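Local coordinates for cellulose-binding protein (Saccharophagus degradans, PDB 2YHG) that is a largely uncharacterised part of a cellulose-binding protein, pairing a nucleoside hydrolase-like domain with a C-terminal domain, and may hydrolyse glycosidic bonds in carbohydrate metabolism, at residues Gly243-Pro246 with Ala247-Met251; Met251-Pro254 with Gly255-Asp258; Arg306-Thr309 with Ala310-Asp314; Trp213-Ser216 with Asp217-Asp221; Gly130-Leu133 with Ile134-Ala137. All coordinates share one frame; numbering follows the deposited sequence.

How the contacts relate
Each of the five contacts closes a short local turn, and none encloses another. The first along the chain is contact 5, two turns of helix 129-139 against the parallel sheet. Contact 4 follows and starts helix 217-225. Contact 1 comes next, at the calcium site and the short helix 246-249. Contact 2 continues from it through the shared Met-251. Contact 3, the start of helix 308-323, comes last. Contacts 1 to 4 form one connected patch: Trp-213 packs on Thr-245 and Pro-246, Leu-249 on Ile-311, and Leu-256 on Trp-307, while Tyr-219 meets His-312. Contact 5 stands apart, its centre about 21 Å from that of contact 1.

Contact 1. Residues Gly243-Pro246 with Ala247-Met251; sequences GDTP and AFLHM. With CA (calcium ion), chain B.
Thr-245 and Phe-248 meet with the threonine against one face of the phenyl ring. The carbonyl oxygen of Thr-245 lies 3.5 Å above the ring plane, toward the rim. OG1 of Thr-245 comes 3.6 Å from CZ of Phe-248. The ring folds back over the threonine because chi1 of Phe-248 is 57°, which sets CG between the backbone N and the carbonyl carbon. The methyl CG2 of Thr-245 lies between two partners, 3.5 Å from CG of Leu-249 and 3.7 Å from CZ of Phe-248. OG1 also bonds to Glu-242 and Ser-46. Thr-245 leads into the single-turn helix 246-249 of the nucleoside hydrolase-like domain, with a calcium site just before it. OD2 of Asp-244 binds the calcium ion at 2.5 Å, beside two waters, Asp-36, Asp-43 and the carbonyl of Trp-151. The backbone O of Asp-244 accepts from Ala-247 N at 3.0 Å. Thr-245 O is gripped twice. Leu-249 N reaches it in the carbonyl plane with an N-H...O angle of 165°, while Phe-248 N comes from above that plane. Pro-246 O accepts from His-250 N at 3.0 Å, and the histidine ring leads away to bond with Pro-259 O.

Contact 2. Residues Met251-Pro254 with Gly255-Asp258; sequences MANP and GLND
Asn-253 O receives the backbone N-H groups of both Leu-256 and Asn-257, which folds residues 253-257 into a tight turn without regular helix or strand. The two donors come from different directions. Asn-257 N lies 3.1 Å from Asn-253 O, almost in line with the carbonyl bond. Leu-256 N lies 2.9 Å from the same oxygen, but well above the carbonyl plane, and its bond is more bent, with an N-H...O angle of 139°.

The side chains of Asn-253 and Leu-256 run next to one another in the same direction. Their CB atoms meet at 3.6 Å. Farther out, the amide ND2 of Asn-253 passes CD2 of Leu-256 at 4.1 Å. Asn-257 bends back toward the first segment. Its chi1 of 65° swings the amide in over the turn, with OD1 facing Asn-253. Water 3 bridges the two asparagines: it accepts from ND2 of Asn-253 at 3.0 Å and donates to OD1 of Asn-257 at 2.8 Å. Water 4 accepts from Asn-253 N at 2.9 Å. The other end of the Asn-257 amide, ND2, bonds to His-250 O. OD1 of Asn-253 bonds to a bound buffer molecule, probably from the crystallisation liquor. Leu-256 also touches Tyr-429 of strand 427-436, so the turn faces the C-terminal beta domain.

The link between the two asparagine side chains is therefore water-mediated. The amide of Asn-257 is held at both ends, which should fix its rotation.

Contact 3. Residues Arg306-Thr309 with Ala310-Asp314; sequences RWST and AIHND. With EDO (1,2-ethanediol), chain K.
Ser-308 O lies under the imidazole of His-312, 3.1 Å from the ring plane and offset toward the rim. The tightly packed part of the contact is built round this oxygen. It also accepts from His-312 N at 2.8 Å, nearly in line with its own C=O bond. With chi1 at -59°, CG of His-312 stays beside the backbone N, and the ring lies back over the preceding turn. NE2 of His-312 then comes 3.7 Å from CB of Ser-308. The hydroxyl of Ser-308, in one of its two conformers, bonds to Trp-213 O, and the imidazole also meets the ring of Tyr-219. The buried pair is Trp-307 with Ile-311. CD1 of Ile-311 touches CB of Trp-307 at 3.9 Å, while the indole leads away toward Trp-267. Ile-311 N bonds to Trp-307 O in the carbonyl plane at 3.1 Å.

The other side is looser. Thr-309 is exposed. It runs alongside Asn-313, with CG2 of Thr-309 4.0 Å from ND2 of Asn-313. That amide nitrogen bonds to Asn-425 O. Arg-306 is exposed too, and it reaches none of residues 310-314. Its CG lies over one face of the Trp-307 indole. Its NH2 bonds at 2.9 Å to O1 of an ethanediol, probably from the crystallisation liquor, at the guanidinium edge. Its NH1 forms a salt bridge with Glu-381.

The arrangement is a 3-10 turn leading into the alpha-helix 308-323, which packs between the loop at Trp-213 and strand 427-436 of the C-terminal beta domain.

Contact 4. Residues Trp213-Ser216 with Asp217-Asp221; sequences WQPS and DSYLD
Pro-215 O and OD1 of Asp-217 are bridged by water 5, which donates to each at 2.8 Å and joins the loop to the start of the helix. OD2 of Asp-217 forms a salt bridge with Arg-237. Ser-216 makes the direct polar link. Its chi1 of 70° turns OG inward, over the N-H groups of the first turn. There OG accepts from Tyr-219 N at 3.0 Å in a nearly straight bond, with an N-H...O angle of 168°. Ser-216 O accepts from Leu-220 N at 3.1 Å.

Pro-215 lies over one face of the Tyr-219 ring in a CH-pi contact. Its CB stands 3.8 Å from the ring centroid, 29° off the normal. The approach is toward one side of the ring, where CB of Pro-215 is 3.4 Å from CD1 of Tyr-219. On the same proline, CG meets CD2 of Leu-220 at 4.0 Å. The hydroxyl of Tyr-219 bonds to His-312 O on helix 308-323. Ser-216 is thus a serine N-cap of helix 217-225, joined by a contact like a hydrophobic staple between Pro-215, just before the cap, and Leu-220, with the proline also lying on the Tyr-219 face.

Contact 5. Residues Gly130-Leu133 with Ile134-Ala137; sequences GSNL and IIAA
Ile-134 and Gly-130 meet through backbone and side chain together, one turn apart on helix 129-139. The hydrogen bonds come first. Ile-134 N bonds to Gly-130 O at 3.0 Å, and Ile-135 N to Ser-131 O at 3.1 Å. Ala-136 N bonds to Asn-132 O and Ala-137 N to Leu-133 O, both at 3.0 Å. All four link residues i and i+4, and the straightest is that of Ile-135, with an N-H...O angle of 169°.

The van der Waals contacts follow the same path: side-chain carbons rest on backbone carbonyl oxygens. CG1 of Ile-134 lies 3.4 Å from Gly-130 O. CG1 of Ile-135 is equally close to Ser-131 O. A chi1 of -66° in Ile-134 and -63° in Ile-135 keeps CG1 beside the backbone N, over the carbonyl four residues back. CB of Ala-137 comes 3.5 Å from Leu-133 O. The side chains mostly meet carbonyls of the turn before; OD1 of Asn-132 comes only loosely near CD1 of Ile-135.

Polar side chains turn outward from the contact. OG of Ser-131 bonds to Ser-128 N near the helix start. OD1 of Asn-132 bonds to Lys-163 NZ on helix 155-167.

Leu-133, Ile-134 and Ala-137 pack on Ile-32 of strand 30-35, while Ile-134 and Ile-135 touch Ala-160 of helix 155-167. The arrangement is two regular turns of alpha-helix laid on the parallel sheet of the nucleoside hydrolase-like alpha/beta domain.

Contact 1. Residues Gly243-Pro246 with Ala247-Met251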
loop_
_atom_site.group_PDB
_atom_site.type_symbol
_atom_site.label_atom_id
_atom_site.label_comp_id
_atom_site.label_asym_id
_atom_site.label_seq_id
_atom_site.Cartn_x
_atom_site.Cartn_y
_atom_site.Cartn_z
ATOM N N GLY A 243 0.423 -6.140 -11.311
ATOM C CA GLY A 243 -0.971 -6.101 -10.916
ATOM C C GLY A 243 -1.183 -6.069 -9.401
ATOM O O GLY A 243 -2.206 -5.557 -8.948
ATOM N N ASP A 244 -0.232 -6.622 -8.640
ATOM C CA ASP A 244 -0.369 -6.693 -7.195
ATOM C C ASP A 244 0.177 -5.472 -6.473
ATOM O O ASP A 244 -0.039 -5.328 -5.267
ATOM C CB ASP A 244 0.338 -7.913 -6.678
ATOM C CG ASP A 244 -0.203 -9.176 -7.272
ATOM O OD1 ASP A 244 -1.442 -9.305 -7.229
ATOM O OD2 ASP A 244 0.560 -9.998 -7.820
ATOM N N THR A 245 0.897 -4.604 -7.161
ATOM C CA THR A 245 1.574 -3.482 -6.495
ATOM C C THR A 245 0.655 -2.521 -5.734
ATOM O O THR A 245 1.096 -2.022 -4.706
ATOM C CB THR A 245 2.495 -2.795 -7.503
ATOM O OG1 THR A 245 3.601 -3.684 -7.669
ATOM C CG2 THR A 245 2.935 -1.407 -7.099
ATOM N N PRO A 246 -0.600 -2.333 -6.134
ATOM C CA PRO A 246 -1.485 -1.489 -5.301
ATOM C C PRO A 246 -1.567 -1.960 -3.844
ATOM O O PRO A 246 -1.853 -1.130 -2.958
ATOM C CB PRO A 246 -2.798 -1.528 -6.037
ATOM C CG PRO A 246 -2.346 -1.636 -7.486
ATOM C CD PRO A 246 -1.237 -2.663 -7.424
ATOM N N ALA A 247 -1.374 -3.254 -3.604
ATOM C CA ALA A 247 -1.447 -3.820 -2.264
ATOM C C ALA A 247 -0.343 -3.341 -1.329
ATOM O O ALA A 247 -0.467 -3.538 -0.111
ATOM C CB ALA A 247 -1.462 -5.331 -2.344
ATOM N N PHE A 248 0.718 -2.733 -1.824
ATOM C CA PHE A 248 1.582 -1.942 -0.952
ATOM C C PHE A 248 1.577 -0.464 -1.249
ATOM O O PHE A 248 1.855 0.317 -0.334
ATOM C CB PHE A 248 3.041 -2.457 -0.847
ATOM C CG PHE A 248 3.758 -2.562 -2.139
ATOM C CD1 PHE A 248 3.656 -3.712 -2.911
ATOM C CD2 PHE A 248 4.629 -1.561 -2.568
ATOM C CE1 PHE A 248 4.355 -3.836 -4.097
ATOM C CE2 PHE A 248 5.280 -1.661 -3.780
ATOM C CZ PHE A 248 5.158 -2.824 -4.526
ATOM N N LEU A 249 1.221 -0.016 -2.439
ATOM C CA LEU A 249 1.148 1.425 -2.651
ATOM C C LEU A 249 0.080 2.038 -1.752
ATOM O O LEU A 249 0.189 3.228 -1.402
ATOM C CB LEU A 249 0.862 1.781 -4.114
ATOM C CG LEU A 249 1.897 1.318 -5.123
ATOM C CD1 LEU A 249 1.534 1.915 -6.493
ATOM C CD2 LEU A 249 3.312 1.700 -4.692
ATOM N N HIS A 250 -0.936 1.286 -1.361
ATOM C CA HIS A 250 -1.969 1.771 -0.438
ATOM C C HIS A 250 -1.337 2.349 0.836
ATOM O O HIS A 250 -1.889 3.315 1.388
ATOM C CB HIS A 250 -2.889 0.587 -0.124
ATOM C CG HIS A 250 -4.097 0.966 0.652
ATOM N ND1 HIS A 250 -4.932 1.977 0.264
ATOM C CD2 HIS A 250 -4.598 0.420 1.791
ATOM C CE1 HIS A 250 -5.887 2.062 1.172
ATOM N NE2 HIS A 250 -5.728 1.123 2.100
ATOM N N MET A 251 -0.243 1.760 1.300
ATOM C CA MET A 251 0.411 2.102 2.537
ATOM C C MET A 251 1.705 2.893 2.348
ATOM O O MET A 251 2.470 3.039 3.298
ATOM C CB MET A 251 0.664 0.862 3.395
ATOM C CG MET A 251 -0.511 -0.099 3.490
ATOM S SD MET A 251 -0.353 -1.350 2.159
ATOM C CE MET A 251 -1.699 -2.445 2.484
HETATM CA CA CA B . 0.154 -12.499 -7.977
HETATM O O HOH W 1 -0.247 -11.995 -10.469
HETATM O O HOH W 2 -1.359 -14.131 -9.083
#

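Contact 2. Residues Met251-Pro254 with Gly255-Asp258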
loop_
_atom_site.group_PDB
_atom_site.type_symbol
_atom_site.label_atom_id
_atom_site.label_comp_id
_atom_site.label_asym_id
_atom_site.label_seq_id
_atom_site.Cartn_x
_atom_site.Cartn_y
_atom_site.Cartn_z
ATOM N N MET A 251 -0.243 1.760 1.300
ATOM C CA MET A 251 0.411 2.102 2.537
ATOM C C MET A 251 1.705 2.893 2.348
ATOM O O MET A 251 2.470 3.039 3.298
ATOM C CB MET A 251 0.664 0.862 3.395
ATOM C CG MET A 251 -0.511 -0.099 3.490
ATOM S SD MET A 251 -0.353 -1.350 2.159
ATOM C CE MET A 251 -1.699 -2.445 2.484
ATOM N N ALA A 252 1.963 3.407 1.158
ATOM C CA ALA A 252 3.232 4.027 0.835
ATOM C C ALA A 252 3.400 5.423 1.412
ATOM O O ALA A 252 4.533 5.911 1.433
ATOM C CB ALA A 252 3.409 4.086 -0.666
ATOM N N ASN A 253 2.300 6.126 1.708
ATOM C CA ASN A 253 2.329 7.547 1.922
ATOM C C ASN A 253 1.487 7.961 3.113
ATOM O O ASN A 253 0.353 8.422 2.969
ATOM C CB ASN A 253 1.795 8.293 0.701
ATOM C CG ASN A 253 2.583 8.043 -0.539
ATOM O OD1 ASN A 253 3.694 8.535 -0.693
ATOM N ND2 ASN A 253 1.990 7.342 -1.484
ATOM N N PRO A 254 2.031 7.849 4.342
ATOM C CA PRO A 254 1.231 8.203 5.508
ATOM C C PRO A 254 0.712 9.634 5.512
ATOM O O PRO A 254 -0.343 9.894 6.077
ATOM C CB PRO A 254 2.171 7.919 6.688
ATOM C CG PRO A 254 3.160 6.898 6.148
ATOM C CD PRO A 254 3.321 7.245 4.713
ATOM N N GLY A 255 1.416 10.565 4.875
ATOM C CA GLY A 255 0.945 11.933 4.795
ATOM C C GLY A 255 -0.168 12.145 3.791
ATOM O O GLY A 255 -0.859 13.176 3.855
ATOM N N LEU A 256 -0.313 11.214 2.830
ATOM C CA LEU A 256 -1.381 11.277 1.836
ATOM C C LEU A 256 -2.656 10.638 2.324
ATOM O O LEU A 256 -3.754 11.157 2.097
ATOM C CB LEU A 256 -0.947 10.599 0.537
ATOM C CG LEU A 256 -1.978 10.480 -0.578
ATOM C CD1 LEU A 256 -2.522 11.839 -1.011
ATOM C CD2 LEU A 256 -1.331 9.772 -1.775
ATOM N N ASN A 257 -2.550 9.478 2.941
ATOM C CA ASN A 257 -3.724 8.690 3.291
ATOM C C ASN A 257 -3.432 7.759 4.440
ATOM O O ASN A 257 -2.346 7.208 4.528
ATOM C CB ASN A 257 -4.317 7.910 2.099
ATOM C CG ASN A 257 -3.386 6.846 1.564
ATOM O OD1 ASN A 257 -2.301 7.158 1.042
ATOM N ND2 ASN A 257 -3.814 5.586 1.635
ATOM N N ASP A 258 -4.437 7.596 5.300
ATOM C CA ASP A 258 -4.455 6.567 6.309
ATOM C C ASP A 258 -5.119 5.341 5.688
ATOM O O ASP A 258 -6.300 5.380 5.390
ATOM C CB ASP A 258 -5.232 7.026 7.540
ATOM C CG ASP A 258 -5.223 6.001 8.653
ATOM O OD1 ASP A 258 -4.995 4.796 8.383
ATOM O OD2 ASP A 258 -5.396 6.418 9.819
HETATM O O HOH W 3 -0.695 6.039 -0.912
HETATM O O HOH W 4 -0.341 5.391 2.680
#

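Contact 3. Residues Arg306-Thr309 with Ala310-Asp314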
loop_
_atom_site.group_PDB
_atom_site.type_symbol
_atom_site.label_atom_id
_atom_site.label_comp_id
_atom_site.label_asym_id
_atom_site.label_seq_id
_atom_site.Cartn_x
_atom_site.Cartn_y
_atom_site.Cartn_z
ATOM N N ARG A 306 -4.570 8.537 -11.495
ATOM C CA ARG A 306 -4.358 9.933 -11.184
ATOM C C ARG A 306 -3.018 10.199 -10.509
ATOM O O ARG A 306 -2.512 11.315 -10.614
ATOM C CB ARG A 306 -5.521 10.447 -10.358
ATOM C CG ARG A 306 -5.607 9.828 -8.977
ATOM C CD ARG A 306 -6.845 10.266 -8.224
ATOM N NE ARG A 306 -6.879 11.702 -8.090
ATOM C CZ ARG A 306 -7.985 12.422 -7.950
ATOM N NH1 ARG A 306 -9.158 11.847 -7.757
ATOM N NH2 ARG A 306 -7.900 13.737 -7.916
ATOM N N TRP A 307 -2.451 9.205 -9.838
ATOM C CA TRP A 307 -1.193 9.329 -9.139
ATOM C C TRP A 307 0.022 8.856 -9.959
ATOM O O TRP A 307 1.127 8.875 -9.468
ATOM C CB TRP A 307 -1.246 8.494 -7.856
ATOM C CG TRP A 307 -2.453 8.765 -6.985
ATOM C CD1 TRP A 307 -3.503 7.925 -6.796
ATOM C CD2 TRP A 307 -2.744 9.942 -6.212
ATOM N NE1 TRP A 307 -4.438 8.495 -5.979
ATOM C CE2 TRP A 307 -4.001 9.741 -5.611
ATOM C CE3 TRP A 307 -2.072 11.145 -5.989
ATOM C CZ2 TRP A 307 -4.577 10.676 -4.764
ATOM C CZ3 TRP A 307 -2.648 12.066 -5.139
ATOM C CH2 TRP A 307 -3.896 11.834 -4.557
ATOM N N SER A 308 -0.198 8.403 -11.187
ATOM C CA SER A 308 0.801 7.672 -11.951
ATOM C C SER A 308 2.118 8.425 -12.108
ATOM O O SER A 308 3.177 7.818 -12.040
ATOM C CB SER A 308 0.258 7.272 -13.336
ATOM O OG SER A 308 -0.484 6.053 -13.260
ATOM N N THR A 309 2.075 9.726 -12.404
ATOM C CA THR A 309 3.344 10.421 -12.627
ATOM C C THR A 309 4.218 10.315 -11.389
ATOM O O THR A 309 5.439 10.066 -11.481
ATOM C CB THR A 309 3.119 11.861 -13.032
ATOM O OG1 THR A 309 2.444 11.865 -14.283
ATOM C CG2 THR A 309 4.449 12.609 -13.165
ATOM N N ALA A 310 3.632 10.578 -10.217
ATOM C CA ALA A 310 4.378 10.497 -8.975
ATOM C C ALA A 310 4.907 9.084 -8.738
ATOM O O ALA A 310 6.032 8.887 -8.310
ATOM C CB ALA A 310 3.541 10.978 -7.807
ATOM N N ILE A 311 4.050 8.091 -8.971
ATOM C CA ILE A 311 4.407 6.688 -8.798
ATOM C C ILE A 311 5.600 6.321 -9.683
ATOM O O ILE A 311 6.571 5.709 -9.221
ATOM C CB ILE A 311 3.215 5.760 -9.113
ATOM C CG1 ILE A 311 2.101 5.937 -8.072
ATOM C CG2 ILE A 311 3.660 4.316 -9.244
ATOM C CD1 ILE A 311 0.780 5.269 -8.443
ATOM N N HIS A 312 5.539 6.704 -10.954
ATOM C CA HIS A 312 6.593 6.299 -11.860
ATOM C C HIS A 312 7.908 7.005 -11.570
ATOM O O HIS A 312 8.991 6.403 -11.633
ATOM C CB HIS A 312 6.207 6.541 -13.314
ATOM C CG HIS A 312 4.975 5.807 -13.725
ATOM N ND1 HIS A 312 4.598 4.595 -13.185
ATOM C CD2 HIS A 312 4.005 6.152 -14.602
ATOM C CE1 HIS A 312 3.430 4.259 -13.706
ATOM N NE2 HIS A 312 3.063 5.159 -14.598
ATOM N N ASN A 313 7.822 8.277 -11.223
ATOM C CA ASN A 313 9.026 9.028 -10.918
ATOM C C ASN A 313 9.672 8.495 -9.642
ATOM O O ASN A 313 10.903 8.398 -9.537
ATOM C CB ASN A 313 8.731 10.521 -10.798
ATOM C CG ASN A 313 8.405 11.151 -12.119
ATOM O OD1 ASN A 313 8.271 10.490 -13.165
ATOM N ND2 ASN A 313 8.248 12.474 -12.075
ATOM N N ASP A 314 8.843 8.127 -8.661
ATOM C CA ASP A 314 9.313 7.544 -7.428
ATOM C C ASP A 314 10.169 6.301 -7.699
ATOM O O ASP A 314 11.284 6.172 -7.184
ATOM C CB ASP A 314 8.109 7.219 -6.557
ATOM C CG ASP A 314 8.464 6.619 -5.239
ATOM O OD1 ASP A 314 9.373 7.112 -4.529
ATOM O OD2 ASP A 314 7.811 5.641 -4.860
HETATM C C1 EDO K . -5.450 15.582 -5.787
HETATM O O1 EDO K . -5.830 15.697 -7.162
HETATM C C2 EDO K . -6.623 15.291 -4.863
HETATM O O2 EDO K . -7.500 16.408 -4.838
#

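Contact 4. Residues Trp213-Ser216 with Asp217-Asp221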
loop_
_atom_site.group_PDB
_atom_site.type_symbol
_atom_site.label_atom_id
_atom_site.label_comp_id
_atom_site.label_asym_id
_atom_site.label_seq_id
_atom_site.Cartn_x
_atom_site.Cartn_y
_atom_site.Cartn_z
ATOM N N TRP A 213 -2.813 2.125 -14.308
ATOM C CA TRP A 213 -1.776 3.052 -13.838
ATOM C C TRP A 213 -0.387 2.740 -14.359
ATOM O O TRP A 213 0.524 3.567 -14.192
ATOM C CB TRP A 213 -1.764 3.029 -12.294
ATOM C CG TRP A 213 -1.381 1.708 -11.735
ATOM C CD1 TRP A 213 -2.215 0.660 -11.499
ATOM C CD2 TRP A 213 -0.060 1.246 -11.436
ATOM N NE1 TRP A 213 -1.504 -0.431 -11.095
ATOM C CE2 TRP A 213 -0.173 -0.107 -11.053
ATOM C CE3 TRP A 213 1.203 1.844 -11.427
ATOM C CZ2 TRP A 213 0.939 -0.901 -10.758
ATOM C CZ3 TRP A 213 2.306 1.063 -11.114
ATOM C CH2 TRP A 213 2.168 -0.285 -10.783
ATOM N N GLN A 214 -0.206 1.557 -14.948
ATOM C CA GLN A 214 1.106 0.978 -15.166
ATOM C C GLN A 214 1.956 1.765 -16.164
ATOM O O GLN A 214 1.443 2.393 -17.085
ATOM C CB GLN A 214 0.980 -0.444 -15.719
ATOM C CG GLN A 214 0.671 -1.490 -14.663
ATOM C CD GLN A 214 -0.755 -1.624 -14.215
ATOM O OE1 GLN A 214 -1.631 -0.774 -14.506
ATOM N NE2 GLN A 214 -1.020 -2.695 -13.491
ATOM N N PRO A 215 3.262 1.729 -15.988
ATOM C CA PRO A 215 4.178 2.333 -16.952
ATOM C C PRO A 215 4.406 1.412 -18.130
ATOM O O PRO A 215 4.054 0.234 -18.101
ATOM C CB PRO A 215 5.440 2.496 -16.146
ATOM C CG PRO A 215 5.460 1.242 -15.324
ATOM C CD PRO A 215 3.990 0.972 -14.961
ATOM N N SER A 216 5.063 1.958 -19.148
ATOM C CA SER A 216 5.320 1.229 -20.382
ATOM C C SER A 216 6.462 0.247 -20.212
ATOM O O SER A 216 7.313 0.364 -19.351
ATOM C CB SER A 216 5.654 2.193 -21.527
ATOM O OG SER A 216 6.915 2.742 -21.281
ATOM N N ASP A 217 6.524 -0.694 -21.140
ATOM C CA ASP A 217 7.616 -1.658 -21.193
ATOM C C ASP A 217 8.948 -0.959 -21.416
ATOM O O ASP A 217 9.961 -1.391 -20.879
ATOM C CB ASP A 217 7.391 -2.688 -22.274
ATOM C CG ASP A 217 6.221 -3.630 -22.002
ATOM O OD1 ASP A 217 5.790 -3.810 -20.823
ATOM O OD2 ASP A 217 5.732 -4.211 -23.003
ATOM N N SER A 218 8.986 0.118 -22.192
ATOM C CA SER A 218 10.209 0.899 -22.417
ATOM C C SER A 218 10.689 1.621 -21.180
ATOM O O SER A 218 11.880 1.672 -20.904
ATOM C CB SER A 218 9.967 1.941 -23.497
ATOM O OG SER A 218 11.127 2.736 -23.650
ATOM N N TYR A 219 9.758 2.199 -20.415
ATOM C CA TYR A 219 10.099 2.774 -19.109
ATOM C C TYR A 219 10.807 1.721 -18.272
ATOM O O TYR A 219 11.804 1.964 -17.616
ATOM C CB TYR A 219 8.831 3.283 -18.423
ATOM C CG TYR A 219 8.972 3.504 -16.930
ATOM C CD1 TYR A 219 8.834 2.445 -16.060
ATOM C CD2 TYR A 219 9.174 4.765 -16.397
ATOM C CE1 TYR A 219 8.854 2.619 -14.696
ATOM C CE2 TYR A 219 9.240 4.957 -14.999
ATOM C CZ TYR A 219 9.073 3.879 -14.148
ATOM O OH TYR A 219 9.038 3.992 -12.771
ATOM N N LEU A 220 10.247 0.523 -18.235
ATOM C CA LEU A 220 10.810 -0.518 -17.391
ATOM C C LEU A 220 12.229 -0.853 -17.874
ATOM O O LEU A 220 13.151 -0.980 -17.080
ATOM C CB LEU A 220 9.930 -1.776 -17.400
ATOM C CG LEU A 220 8.538 -1.569 -16.772
ATOM C CD1 LEU A 220 7.678 -2.802 -17.028
ATOM C CD2 LEU A 220 8.654 -1.247 -15.300
ATOM N N ASP A 221 12.399 -1.027 -19.176
ATOM C CA ASP A 221 13.698 -1.381 -19.706
ATOM C C ASP A 221 14.744 -0.306 -19.398
ATOM O O ASP A 221 15.858 -0.626 -19.004
ATOM C CB ASP A 221 13.558 -1.580 -21.214
ATOM C CG ASP A 221 14.818 -2.095 -21.866
ATOM O OD1 ASP A 221 15.348 -3.131 -21.445
ATOM O OD2 ASP A 221 15.142 -1.561 -22.934
HETATM O O HOH W 5 4.389 -2.438 -18.822
#

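Contact 5. Residues Gly130-Leu133 with Ile134-Ala137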
loop_
_atom_site.group_PDB
_atom_site.type_symbol
_atom_site.label_atom_id
_atom_site.label_comp_id
_atom_site.label_asym_id
_atom_site.label_seq_id
_atom_site.Cartn_x
_atom_site.Cartn_y
_atom_site.Cartn_z
ATOM N N GLY A 130 4.369 -19.118 7.504
ATOM C CA GLY A 130 3.730 -17.852 7.201
ATOM C C GLY A 130 2.485 -17.572 8.015
ATOM O O GLY A 130 2.272 -16.451 8.466
ATOM N N SER A 131 1.641 -18.582 8.238
ATOM C CA SER A 131 0.449 -18.352 9.017
ATOM C C SER A 131 0.828 -18.026 10.452
ATOM O O SER A 131 0.265 -17.134 11.059
ATOM C CB SER A 131 -0.549 -19.517 8.899
ATOM O OG SER A 131 -0.070 -20.723 9.444
ATOM N N ASN A 132 1.789 -18.763 10.986
ATOM C CA ASN A 132 2.241 -18.464 12.340
ATOM C C ASN A 132 2.893 -17.087 12.408
ATOM O O ASN A 132 2.752 -16.412 13.444
ATOM C CB ASN A 132 3.226 -19.532 12.831
ATOM C CG ASN A 132 2.563 -20.831 13.192
ATOM O OD1 ASN A 132 1.348 -20.890 13.415
ATOM N ND2 ASN A 132 3.357 -21.892 13.258
ATOM N N LEU A 133 3.603 -16.661 11.378
ATOM C CA LEU A 133 4.214 -15.339 11.347
ATOM C C LEU A 133 3.141 -14.258 11.440
ATOM O O LEU A 133 3.288 -13.271 12.174
ATOM C CB LEU A 133 5.069 -15.209 10.070
ATOM C CG LEU A 133 5.794 -13.873 9.821
ATOM C CD1 LEU A 133 6.841 -14.062 8.761
ATOM C CD2 LEU A 133 4.837 -12.758 9.330
ATOM N N ILE A 134 2.032 -14.421 10.719
ATOM C CA ILE A 134 0.951 -13.495 10.786
ATOM C C ILE A 134 0.388 -13.427 12.198
ATOM O O ILE A 134 0.114 -12.343 12.720
ATOM C CB ILE A 134 -0.128 -13.808 9.723
ATOM C CG1 ILE A 134 0.424 -13.592 8.335
ATOM C CG2 ILE A 134 -1.381 -12.996 9.961
ATOM C CD1 ILE A 134 -0.426 -14.186 7.234
ATOM N N ILE A 135 0.119 -14.578 12.811
ATOM C CA ILE A 135 -0.386 -14.583 14.186
ATOM C C ILE A 135 0.543 -13.780 15.111
ATOM O O ILE A 135 0.091 -12.946 15.899
ATOM C CB ILE A 135 -0.593 -16.003 14.720
ATOM C CG1 ILE A 135 -1.660 -16.744 13.892
ATOM C CG2 ILE A 135 -0.978 -15.980 16.195
ATOM C CD1 ILE A 135 -1.823 -18.190 14.262
ATOM N N ALA A 136 1.834 -14.061 15.010
ATOM C CA ALA A 136 2.784 -13.406 15.899
ATOM C C ALA A 136 2.807 -11.907 15.689
ATOM O O ALA A 136 2.914 -11.121 16.640
ATOM C CB ALA A 136 4.168 -13.991 15.726
ATOM N N ALA A 137 2.677 -11.471 14.441
ATOM C CA ALA A 137 2.679 -10.033 14.149
ATOM C C ALA A 137 1.446 -9.361 14.705
ATOM O O ALA A 137 1.528 -8.289 15.324
ATOM C CB ALA A 137 2.767 -9.813 12.644
#